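Local coordinates for Blr3880 protein (Bradyrhizobium japonicum, PDB 2OOD), which probably catalyses the zinc-dependent hydrolytic deamination of guanine to xanthine and ammonia, a step of purine breakdown, at residues E118-K121 against R122-A126; T456-G460 against K461-K465. All coordinates share one frame; numbering follows the deposited sequence.

Interaction 1 of 2, residues E118-K121 against R122-A126; sequences EGVK and RFLDA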
ATOM      1  N   GLU A 118      -1.504  27.741   7.628  1.00 38.78           N
ATOM      2  CA  GLU A 118      -1.236  27.134   6.332  1.00 40.16           C
ATOM      3  C   GLU A 118      -1.341  25.609   6.393  1.00 39.80           C
ATOM      4  O   GLU A 118      -1.881  24.984   5.478  1.00 39.81           O
ATOM      5  CB  GLU A 118       0.145  27.521   5.832  1.00 42.16           C
ATOM      6  CG  GLU A 118       0.160  27.759   4.344  1.00 48.72           C
ATOM      7  CD  GLU A 118       1.441  27.282   3.693  1.00 52.25           C
ATOM      8  OE1 GLU A 118       2.538  27.564   4.245  1.00 54.38           O
ATOM      9  OE2 GLU A 118       1.342  26.631   2.621  1.00 54.31           O
ATOM     10  N   GLY A 119      -0.817  25.016   7.465  1.00 38.11           N
ATOM     11  CA  GLY A 119      -0.886  23.576   7.620  1.00 35.65           C
ATOM     12  C   GLY A 119      -2.336  23.141   7.692  1.00 34.84           C
ATOM     13  O   GLY A 119      -2.746  22.213   7.001  1.00 35.77           O
ATOM     14  N   VAL A 120      -3.120  23.820   8.523  1.00 33.92           N
ATOM     15  CA  VAL A 120      -4.532  23.495   8.669  1.00 33.14           C
ATOM     16  C   VAL A 120      -5.242  23.533   7.326  1.00 34.53           C
ATOM     17  O   VAL A 120      -6.132  22.731   7.059  1.00 35.75           O
ATOM     18  CB  VAL A 120      -5.243  24.479   9.609  1.00 31.74           C
ATOM     19  CG1 VAL A 120      -6.746  24.261   9.541  1.00 29.23           C
ATOM     20  CG2 VAL A 120      -4.739  24.295  11.031  1.00 28.15           C
ATOM     21  N   LYS A 121      -4.841  24.476   6.483  1.00 36.03           N
ATOM     22  CA  LYS A 121      -5.431  24.628   5.164  1.00 37.14           C
ATOM     23  C   LYS A 121      -5.085  23.417   4.299  1.00 37.58           C
ATOM     24  O   LYS A 121      -5.959  22.803   3.688  1.00 38.05           O
ATOM     25  CB  LYS A 121      -4.897  25.901   4.509  1.00 39.09           C
ATOM     26  CG  LYS A 121      -5.475  26.186   3.132  1.00 42.47           C
ATOM     27  CD  LYS A 121      -4.456  26.913   2.259  1.00 44.58           C
ATOM     28  CE  LYS A 121      -5.039  27.271   0.896  1.00 45.85           C
ATOM     29  NZ  LYS A 121      -5.666  26.101   0.203  1.00 46.18           N
ATOM     30  N   ARG A 122      -3.803  23.073   4.256  1.00 36.47           N
ATOM     31  CA  ARG A 122      -3.346  21.935   3.463  1.00 35.81           C
ATOM     32  C   ARG A 122      -3.845  20.610   4.025  1.00 35.92           C
ATOM     33  O   ARG A 122      -4.118  19.669   3.277  1.00 35.72           O
ATOM     34  CB  ARG A 122      -1.823  21.935   3.397  1.00 34.99           C
ATOM     35  CG  ARG A 122      -1.270  23.078   2.586  1.00 34.17           C
ATOM     36  CD  ARG A 122       0.184  23.276   2.880  1.00 35.47           C
ATOM     37  NE  ARG A 122       0.778  24.295   2.024  1.00 37.92           N
ATOM     38  CZ  ARG A 122       0.932  24.177   0.707  1.00 38.80           C
ATOM     39  NH1 ARG A 122       0.532  23.077   0.080  1.00 39.19           N
ATOM     40  NH2 ARG A 122       1.503  25.159   0.019  1.00 38.94           N
ATOM     41  N   PHE A 123      -3.962  20.548   5.346  1.00 34.29           N
ATOM     42  CA  PHE A 123      -4.443  19.357   6.024  1.00 33.63           C
ATOM     43  C   PHE A 123      -5.873  19.052   5.574  1.00 34.17           C
ATOM     44  O   PHE A 123      -6.169  17.939   5.149  1.00 34.90           O
ATOM     45  CB  PHE A 123      -4.396  19.596   7.534  1.00 32.40           C
ATOM     46  CG  PHE A 123      -4.978  18.487   8.357  1.00 30.73           C
ATOM     47  CD1 PHE A 123      -4.307  17.282   8.502  1.00 30.04           C
ATOM     48  CD2 PHE A 123      -6.185  18.664   9.026  1.00 30.13           C
ATOM     49  CE1 PHE A 123      -4.828  16.267   9.305  1.00 29.42           C
ATOM     50  CE2 PHE A 123      -6.716  17.658   9.830  1.00 30.34           C
ATOM     51  CZ  PHE A 123      -6.033  16.458   9.969  1.00 29.75           C
ATOM     52  N   LEU A 124      -6.754  20.044   5.668  1.00 33.97           N
ATOM     53  CA  LEU A 124      -8.147  19.865   5.279  1.00 33.43           C
ATOM     54  C   LEU A 124      -8.332  19.678   3.772  1.00 34.44           C
ATOM     55  O   LEU A 124      -9.246  18.974   3.343  1.00 34.65           O
ATOM     56  CB  LEU A 124      -8.994  21.037   5.786  1.00 32.32           C
ATOM     57  CG  LEU A 124      -9.165  21.073   7.310  1.00 31.45           C
ATOM     58  CD1 LEU A 124      -9.829  22.355   7.741  1.00 31.25           C
ATOM     59  CD2 LEU A 124      -9.988  19.884   7.756  1.00 31.30           C
ATOM     60  N   ASP A 125      -7.479  20.301   2.963  1.00 34.56           N
ATOM     61  CA  ASP A 125      -7.590  20.129   1.513  1.00 33.86           C
ATOM     62  C   ASP A 125      -7.247  18.679   1.164  1.00 33.32           C
ATOM     63  O   ASP A 125      -7.956  18.035   0.401  1.00 34.64           O
ATOM     64  CB  ASP A 125      -6.633  21.060   0.756  1.00 33.37           C
ATOM     65  CG  ASP A 125      -7.049  22.519   0.813  1.00 33.52           C
ATOM     66  OD1 ASP A 125      -8.162  22.823   1.287  1.00 33.03           O
ATOM     67  OD2 ASP A 125      -6.251  23.368   0.368  1.00 33.54           O
ATOM     68  N   ALA A 126      -6.156  18.170   1.731  1.00 33.34           N
ATOM     69  CA  ALA A 126      -5.736  16.797   1.478  1.00 32.85           C
ATOM     70  C   ALA A 126      -6.824  15.810   1.886  1.00 32.67           C
ATOM     71  O   ALA A 126      -7.065  14.824   1.192  1.00 30.75           O
ATOM     72  CB  ALA A 126      -4.458  16.499   2.228  1.00 32.22           C
TER

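Interaction 2 of 2, residues T456-G460 against K461-K465; sequences TWVMG and KRLYK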
ATOM      1  N   THR A 456     -16.449  15.480  -3.321  1.00 34.15           N
ATOM      2  CA  THR A 456     -16.601  15.383  -1.874  1.00 34.82           C
ATOM      3  C   THR A 456     -17.557  16.496  -1.451  1.00 35.16           C
ATOM      4  O   THR A 456     -17.309  17.664  -1.726  1.00 36.18           O
ATOM      5  CB  THR A 456     -15.256  15.573  -1.136  1.00 33.79           C
ATOM      6  OG1 THR A 456     -14.311  14.604  -1.596  1.00 33.55           O
ATOM      7  CG2 THR A 456     -15.449  15.398   0.354  1.00 32.47           C
ATOM      8  N   TRP A 457     -18.652  16.131  -0.794  1.00 35.87           N
ATOM      9  CA  TRP A 457     -19.644  17.104  -0.357  1.00 35.27           C
ATOM     10  C   TRP A 457     -19.719  17.183   1.161  1.00 35.57           C
ATOM     11  O   TRP A 457     -19.584  16.179   1.848  1.00 36.32           O
ATOM     12  CB  TRP A 457     -21.026  16.725  -0.901  1.00 35.80           C
ATOM     13  CG  TRP A 457     -21.138  16.730  -2.407  1.00 36.90           C
ATOM     14  CD1 TRP A 457     -20.389  16.004  -3.288  1.00 37.25           C
ATOM     15  CD2 TRP A 457     -22.066  17.487  -3.201  1.00 37.05           C
ATOM     16  NE1 TRP A 457     -20.793  16.260  -4.578  1.00 36.85           N
ATOM     17  CE2 TRP A 457     -21.820  17.165  -4.551  1.00 36.94           C
ATOM     18  CE3 TRP A 457     -23.082  18.403  -2.900  1.00 37.63           C
ATOM     19  CZ2 TRP A 457     -22.555  17.735  -5.601  1.00 36.97           C
ATOM     20  CZ3 TRP A 457     -23.815  18.967  -3.952  1.00 36.48           C
ATOM     21  CH2 TRP A 457     -23.545  18.629  -5.278  1.00 36.43           C
ATOM     22  N   VAL A 458     -19.948  18.382   1.674  1.00 35.93           N
ATOM     23  CA  VAL A 458     -20.070  18.594   3.106  1.00 36.13           C
ATOM     24  C   VAL A 458     -21.309  19.445   3.339  1.00 38.85           C
ATOM     25  O   VAL A 458     -21.366  20.594   2.898  1.00 38.16           O
ATOM     26  CB  VAL A 458     -18.858  19.343   3.665  1.00 34.83           C
ATOM     27  CG1 VAL A 458     -19.010  19.537   5.154  1.00 33.52           C
ATOM     28  CG2 VAL A 458     -17.602  18.579   3.360  1.00 34.16           C
HETATM   29  N   MSE A 459     -22.301  18.881   4.022  1.00 40.41           N
HETATM   30  CA  MSE A 459     -23.538  19.601   4.308  1.00 42.16           C
HETATM   31  C   MSE A 459     -24.291  20.013   3.037  1.00 41.91           C
HETATM   32  O   MSE A 459     -24.759  21.146   2.926  1.00 42.26           O
HETATM   33  CB  MSE A 459     -23.235  20.847   5.143  1.00 45.53           C
HETATM   34  CG  MSE A 459     -22.806  20.548   6.555  1.00 51.64           C
HETATM   35 SE   MSE A 459     -24.243  19.698   7.591  1.00 59.10          SE
HETATM   36  CE  MSE A 459     -24.801  21.241   8.654  1.00 60.49           C
ATOM     37  N   GLY A 460     -24.402  19.101   2.079  1.00 40.38           N
ATOM     38  CA  GLY A 460     -25.116  19.418   0.854  1.00 40.19           C
ATOM     39  C   GLY A 460     -24.414  20.421  -0.045  1.00 39.86           C
ATOM     40  O   GLY A 460     -24.974  20.869  -1.048  1.00 39.22           O
ATOM     41  N   LYS A 461     -23.182  20.761   0.308  1.00 39.46           N
ATOM     42  CA  LYS A 461     -22.391  21.717  -0.455  1.00 38.67           C
ATOM     43  C   LYS A 461     -21.184  20.992  -1.064  1.00 38.00           C
ATOM     44  O   LYS A 461     -20.441  20.324  -0.350  1.00 38.91           O
ATOM     45  CB  LYS A 461     -21.912  22.825   0.488  1.00 39.63           C
ATOM     46  CG  LYS A 461     -22.077  24.244  -0.034  1.00 42.04           C
ATOM     47  CD  LYS A 461     -22.990  25.078   0.869  1.00 43.64           C
ATOM     48  CE  LYS A 461     -24.441  24.603   0.785  1.00 44.62           C
ATOM     49  NZ  LYS A 461     -25.335  25.366   1.713  1.00 44.50           N
ATOM     50  N   ARG A 462     -20.983  21.107  -2.372  1.00 36.77           N
ATOM     51  CA  ARG A 462     -19.840  20.443  -2.988  1.00 36.24           C
ATOM     52  C   ARG A 462     -18.541  21.206  -2.763  1.00 36.14           C
ATOM     53  O   ARG A 462     -18.277  22.195  -3.440  1.00 36.36           O
ATOM     54  CB  ARG A 462     -20.040  20.265  -4.490  1.00 36.05           C
ATOM     55  CG  ARG A 462     -18.905  19.478  -5.126  1.00 37.47           C
ATOM     56  CD  ARG A 462     -19.138  19.212  -6.603  1.00 40.20           C
ATOM     57  NE  ARG A 462     -18.897  20.393  -7.427  1.00 43.72           N
ATOM     58  CZ  ARG A 462     -19.233  20.489  -8.710  1.00 45.87           C
ATOM     59  NH1 ARG A 462     -19.833  19.474  -9.324  1.00 47.93           N
ATOM     60  NH2 ARG A 462     -18.963  21.601  -9.384  1.00 47.06           N
ATOM     61  N   LEU A 463     -17.724  20.739  -1.821  1.00 36.06           N
ATOM     62  CA  LEU A 463     -16.451  21.394  -1.520  1.00 35.03           C
ATOM     63  C   LEU A 463     -15.299  20.986  -2.430  1.00 34.65           C
ATOM     64  O   LEU A 463     -14.367  21.758  -2.627  1.00 35.67           O
ATOM     65  CB  LEU A 463     -16.048  21.141  -0.062  1.00 34.52           C
ATOM     66  CG  LEU A 463     -16.682  22.064   0.984  1.00 35.10           C
ATOM     67  CD1 LEU A 463     -18.184  22.059   0.820  1.00 34.81           C
ATOM     68  CD2 LEU A 463     -16.294  21.614   2.381  1.00 33.40           C
ATOM     69  N   TYR A 464     -15.362  19.791  -3.002  1.00 33.15           N
ATOM     70  CA  TYR A 464     -14.282  19.329  -3.866  1.00 32.60           C
ATOM     71  C   TYR A 464     -14.798  18.670  -5.132  1.00 34.27           C
ATOM     72  O   TYR A 464     -15.888  18.117  -5.144  1.00 35.82           O
ATOM     73  CB  TYR A 464     -13.408  18.338  -3.101  1.00 31.76           C
ATOM     74  CG  TYR A 464     -12.389  17.618  -3.949  1.00 29.15           C
ATOM     75  CD1 TYR A 464     -11.282  18.274  -4.445  1.00 27.73           C
ATOM     76  CD2 TYR A 464     -12.535  16.274  -4.248  1.00 28.54           C
ATOM     77  CE1 TYR A 464     -10.337  17.610  -5.217  1.00 26.60           C
ATOM     78  CE2 TYR A 464     -11.596  15.602  -5.021  1.00 28.07           C
ATOM     79  CZ  TYR A 464     -10.498  16.275  -5.501  1.00 27.83           C
ATOM     80  OH  TYR A 464      -9.553  15.608  -6.254  1.00 27.41           O
ATOM     81  N   LYS A 465     -14.004  18.721  -6.195  1.00 35.00           N
ATOM     82  CA  LYS A 465     -14.375  18.113  -7.470  1.00 35.28           C
ATOM     83  C   LYS A 465     -13.100  17.864  -8.262  1.00 35.67           C
ATOM     84  O   LYS A 465     -12.504  18.798  -8.783  1.00 36.31           O
ATOM     85  CB  LYS A 465     -15.312  19.051  -8.241  1.00 37.02           C
ATOM     86  CG  LYS A 465     -15.562  18.696  -9.709  1.00 38.25           C
ATOM     87  CD  LYS A 465     -16.370  17.431  -9.886  1.00 40.02           C
ATOM     88  CE  LYS A 465     -16.721  17.216 -11.356  1.00 41.67           C
ATOM     89  NZ  LYS A 465     -17.397  15.903 -11.603  1.00 43.65           N
TER
HETATM   90  O   HOH W   1     -25.215  23.765   4.139  1.00 34.90           O

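Interaction 1 of 2, residues E118-K121 against R122-A126
Val-120 and Leu-124 meet on the buried side of a helix, their side chains side by side and pointing the same way. Methyl touches methyl: Val-120 CG1 lies 4.0 Å from Leu-124 CD1. In Val-120 the branch CG1 is anti to the backbone N (chi1 170°), which sets it beside the carbonyl carbon and within touch of the leucine. The ring of Phe-123 leads away from the preceding turn into a packed region with Leu-82 and Thr-85, its side chain about 7 Å from that of the zinc ligand His-81. The residues belong to helix 113-129 of the amidohydrolase TIM-barrel fold, and the backbone keeps the regular i to i+4 pattern. Arg-122 N donates to Glu-118 O at 3.0 Å, and Leu-124 N to Val-120 O at 3.1 Å.

The other side is polar and more exposed, and part of it meets the second subunit. Glu-118 and Arg-122 form a salt bridge one turn apart, with OE2 at the guanidinium edge facing NE. Arg-122 NH2 adds a weak bond to Glu-118 OE2 at 3.0 Å. Only OE2 of the carboxylate meets the guanidinium, and the two planes are turned 67° apart. Lys-121, the solvent-exposed residue, forms a salt bridge with Asp-125; its hydrogen bond, Lys-121 NZ to Asp-125 OD2 at 2.8 Å, is weak. Asp-125 OD1 is held by Arg-156, and Arg-122 makes a cation-pi contact with Trp-420 of the second subunit.

Interaction 2 of 2, residues T456-G460 against K461-K465
A beta hairpin with a type I' turn joins strand 453-458 to strand 461-465, and a classic beta bulge interrupts its register. The turn runs from Val-458 to Lys-461. Met-459, a selenomethionine, and Gly-460 both have positive phi, which suits the glycine. Val-458 N donates to Lys-461 O at 2.8 Å. The return bond, Lys-461 N to Val-458 O, is 3.2 Å long, and its donor sits well above the carbonyl plane. At the bulge Leu-463 and Tyr-464 both face Thr-456. Tyr-464 N binds Thr-456 O in the carbonyl plane at 3.2 Å, and Leu-463 N makes a weak bond to the same oxygen.

Trp-457 and Arg-462 form the non-hydrogen-bonded pair. Arg-462 CB lies over one face of the tryptophan, 3.5 Å from the centroid of the six-membered ring, in a CH-pi contact. Arg-462 CG, anti to the backbone N (chi1 -176°), continues past Trp-457 CE2 and NE1. The indole also stacks on Phe-406, and its NE1 is bonded to Glu-455. Away from this ring, Val-458 CG2 touches Leu-463 CD2, and Thr-456 OG1 approaches Tyr-464 CD2. The hydroxyl of Thr-456 is itself bonded to Leu-128 O. At the turn a water links Met-459 O to Lys-461 NZ, donating to the first and accepting from the second, each at 2.9 Å.

Interactions 1 and 2 are both local and both partly buried, but they belong to different elements. Interaction 1 lies within helix 113-129 and interaction 2 within the hairpin of strands 453-458 and 461-465. Their centres are 16 Å apart and their nearest atoms about 6 Å, without touching. One hydrogen bond from the hairpin to the C-terminal part of helix 113-129 joins the two elements. Chemistry follows place. The helix has an apolar side turned into the protein and salt bridges on a side that meets the second subunit. The hairpin segments lie away from the zinc site and touch no other chain of the assembly. They are held by cross-strand backbone bonds, with an arginine methylene over the indole face and a valine-leucine contact.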